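Local atomic coordinates of FdxN element excision controlling factor protein (Anabaena variabilis, PDB entry 2OKF), a protein that probably binds nucleic acid and, as an XisH-family factor, is thought to control excision of the fdxN element during rearrangement of nitrogen-fixation genes. Residues Leu98-Thr103 with Val123-Tyr128. Numbering follows the deposited sequence. Where two conformers were deposited one is given.
Sequences LAVPLT and VKMLVY. With EDO (1,2-ethanediol), chain F.
L98 N donates to K124 O at 2.8 Å and nearly straight, opening a run of five backbone hydrogen bonds along the parallel pairing of 98-103 with 123-128. L126 N answers to L98 O, and V100 N to L126 O. Y128 N then bonds V100 O. The last bond, L102 N to Y128 O at 2.8 Å, reaches the first residue of helix 102-106 and is more bent (137° at the hydrogen). It comes where P101, the N-cap residue, ends the strand. CA-H...O contacts supplement the pairing, among them A99 CA to L126 O at 3.1 Å. V123 O instead accepts from O2 of a 1,2-ethanediol molecule, probably left from crystallisation.

Y128 makes the main side-chain contact. Its CG sits between the backbone N and the carbonyl carbon (chi1 66°), which lays the ring alongside P101. P101 CA packs over one ring face in a CH-pi contact, 4.2 Å from the centroid. P101 CG reaches Y128 OH at 3.6 Å, and A99 CB touches Y128 CE1. Y128 OH also hydrogen-bonds K61 O. An alanine in place of Y128 would probably leave P101 without its aromatic cover and K61 O without its hydroxyl partner.

On the face that carries L98, V100, M125 and V127, L102 CD1 lies against V127 CG1 at 3.8 Å.

The pair belongs to the mixed central sheet, consistent with the PDDEXK clan of XisH. Strand 94-101 lies between 54-60 and 125-129, and 134-139 runs antiparallel along the far side of 125-129. Helices 102-106 and 112-120 lie in the connection between the paired strands. Helix 6-18 packs on L126 and Y128, with F8, V11 and V12 against the tyrosine.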
loop_
_atom_site.group_PDB
_atom_site.type_symbol
_atom_site.label_atom_id
_atom_site.label_comp_id
_atom_site.label_asym_id
_atom_site.label_seq_id
_atom_site.Cartn_x
_atom_site.Cartn_y
_atom_site.Cartn_z
ATOM N N LEU A 98 7.451 2.950 10.119
ATOM C CA LEU A 98 7.527 3.878 8.968
ATOM C C LEU A 98 8.216 5.116 9.490
ATOM O O LEU A 98 7.691 5.802 10.378
ATOM C CB LEU A 98 6.155 4.208 8.427
ATOM C CG LEU A 98 6.109 5.221 7.306
ATOM C CD1 LEU A 98 6.751 4.654 6.064
ATOM C CD2 LEU A 98 4.674 5.595 7.051
ATOM N N ALA A 99 9.355 5.462 8.902
ATOM C CA ALA A 99 10.081 6.693 9.304
ATOM C C ALA A 99 9.574 7.863 8.455
ATOM O O ALA A 99 9.590 7.793 7.247
ATOM C CB ALA A 99 11.575 6.524 9.121
ATOM N N VAL A 100 9.097 8.905 9.119
ATOM C CA VAL A 100 8.461 10.068 8.520
ATOM C C VAL A 100 9.207 11.350 8.989
ATOM O O VAL A 100 9.409 11.486 10.184
ATOM C CB VAL A 100 6.987 10.129 9.108
ATOM C CG1 VAL A 100 6.163 11.260 8.526
ATOM C CG2 VAL A 100 6.232 8.803 8.918
ATOM N N PRO A 101 9.512 12.279 8.113
ATOM C CA PRO A 101 10.032 13.565 8.611
ATOM C C PRO A 101 9.030 14.310 9.482
ATOM O O PRO A 101 7.815 14.196 9.311
ATOM C CB PRO A 101 10.298 14.342 7.319
ATOM C CG PRO A 101 10.523 13.315 6.300
ATOM C CD PRO A 101 9.559 12.235 6.631
ATOM N N LEU A 102 9.523 15.073 10.433
ATOM C CA LEU A 102 8.684 15.830 11.321
ATOM C C LEU A 102 7.797 16.789 10.566
ATOM O O LEU A 102 6.661 16.993 10.955
ATOM C CB LEU A 102 9.550 16.633 12.284
ATOM C CG LEU A 102 8.808 17.400 13.368
ATOM C CD1 LEU A 102 7.775 16.584 14.142
ATOM C CD2 LEU A 102 9.879 18.026 14.317
ATOM N N THR A 103 8.334 17.421 9.530
ATOM C CA THR A 103 7.526 18.360 8.723
ATOM C C THR A 103 6.317 17.647 8.119
ATOM O O THR A 103 5.205 18.176 8.162
ATOM C CB THR A 103 8.330 19.066 7.637
ATOM O OG1 THR A 103 8.930 18.134 6.742
ATOM C CG2 THR A 103 9.395 19.971 8.275
ATOM N N VAL A 123 -0.088 1.488 11.803
ATOM C CA VAL A 123 1.150 1.890 11.176
ATOM C C VAL A 123 2.025 2.622 12.201
ATOM O O VAL A 123 1.909 3.851 12.399
ATOM C CB VAL A 123 0.937 2.727 9.928
ATOM C CG1 VAL A 123 2.302 3.046 9.288
ATOM C CG2 VAL A 123 0.023 1.978 8.928
ATOM N N LYS A 124 2.951 1.881 12.795
ATOM C CA LYS A 124 3.887 2.441 13.747
ATOM C C LYS A 124 4.837 3.378 13.024
ATOM O O LYS A 124 5.259 3.091 11.898
ATOM C CB LYS A 124 4.653 1.316 14.418
ATOM C CG LYS A 124 3.786 0.390 15.230
ATOM C CD LYS A 124 4.636 -0.728 15.854
ATOM C CE LYS A 124 3.834 -1.742 16.683
ATOM N NZ LYS A 124 3.487 -1.169 18.006
HETATM N N MSE A 125 5.219 4.469 13.698
HETATM C CA MSE A 125 6.016 5.493 13.058
HETATM C C MSE A 125 7.240 5.900 13.873
HETATM O O MSE A 125 7.205 5.909 15.115
HETATM C CB MSE A 125 5.132 6.741 12.777
HETATM C CG MSE A 125 3.953 6.460 11.823
HETATM SE SE MSE A 125 3.042 8.179 11.488
HETATM C CE MSE A 125 2.142 8.259 13.015
ATOM N N LEU A 126 8.278 6.270 13.146
ATOM C CA LEU A 126 9.496 6.867 13.704
ATOM C C LEU A 126 9.506 8.261 13.080
ATOM O O LEU A 126 9.741 8.412 11.887
ATOM C CB LEU A 126 10.747 6.084 13.327
ATOM C CG LEU A 126 12.111 6.504 13.844
ATOM C CD1 LEU A 126 13.192 5.548 13.288
ATOM C CD2 LEU A 126 12.480 7.895 13.502
ATOM N N VAL A 127 9.235 9.291 13.895
ATOM C CA VAL A 127 9.213 10.664 13.391
ATOM C C VAL A 127 10.583 11.255 13.676
ATOM O O VAL A 127 11.050 11.277 14.829
ATOM C CB VAL A 127 8.144 11.502 14.091
ATOM C CG1 VAL A 127 8.069 12.858 13.508
ATOM C CG2 VAL A 127 6.753 10.828 13.944
ATOM N N TYR A 128 11.225 11.676 12.606
ATOM C CA TYR A 128 12.605 12.202 12.685
ATOM C C TYR A 128 12.697 13.605 12.146
ATOM O O TYR A 128 11.987 13.977 11.257
ATOM C CB TYR A 128 13.602 11.291 11.973
ATOM C CG TYR A 128 13.460 11.155 10.486
ATOM C CD1 TYR A 128 12.506 10.317 9.903
ATOM C CD2 TYR A 128 14.303 11.845 9.620
ATOM C CE1 TYR A 128 12.405 10.209 8.574
ATOM C CE2 TYR A 128 14.192 11.760 8.280
ATOM C CZ TYR A 128 13.247 10.919 7.728
ATOM O OH TYR A 128 13.145 10.799 6.352
HETATM C C1 EDO F . 0.114 2.855 15.489
HETATM O O1 EDO F . -0.950 1.957 15.877
HETATM C C2 EDO F . -0.508 4.066 14.825
HETATM O O2 EDO F . 0.498 5.059 14.514
#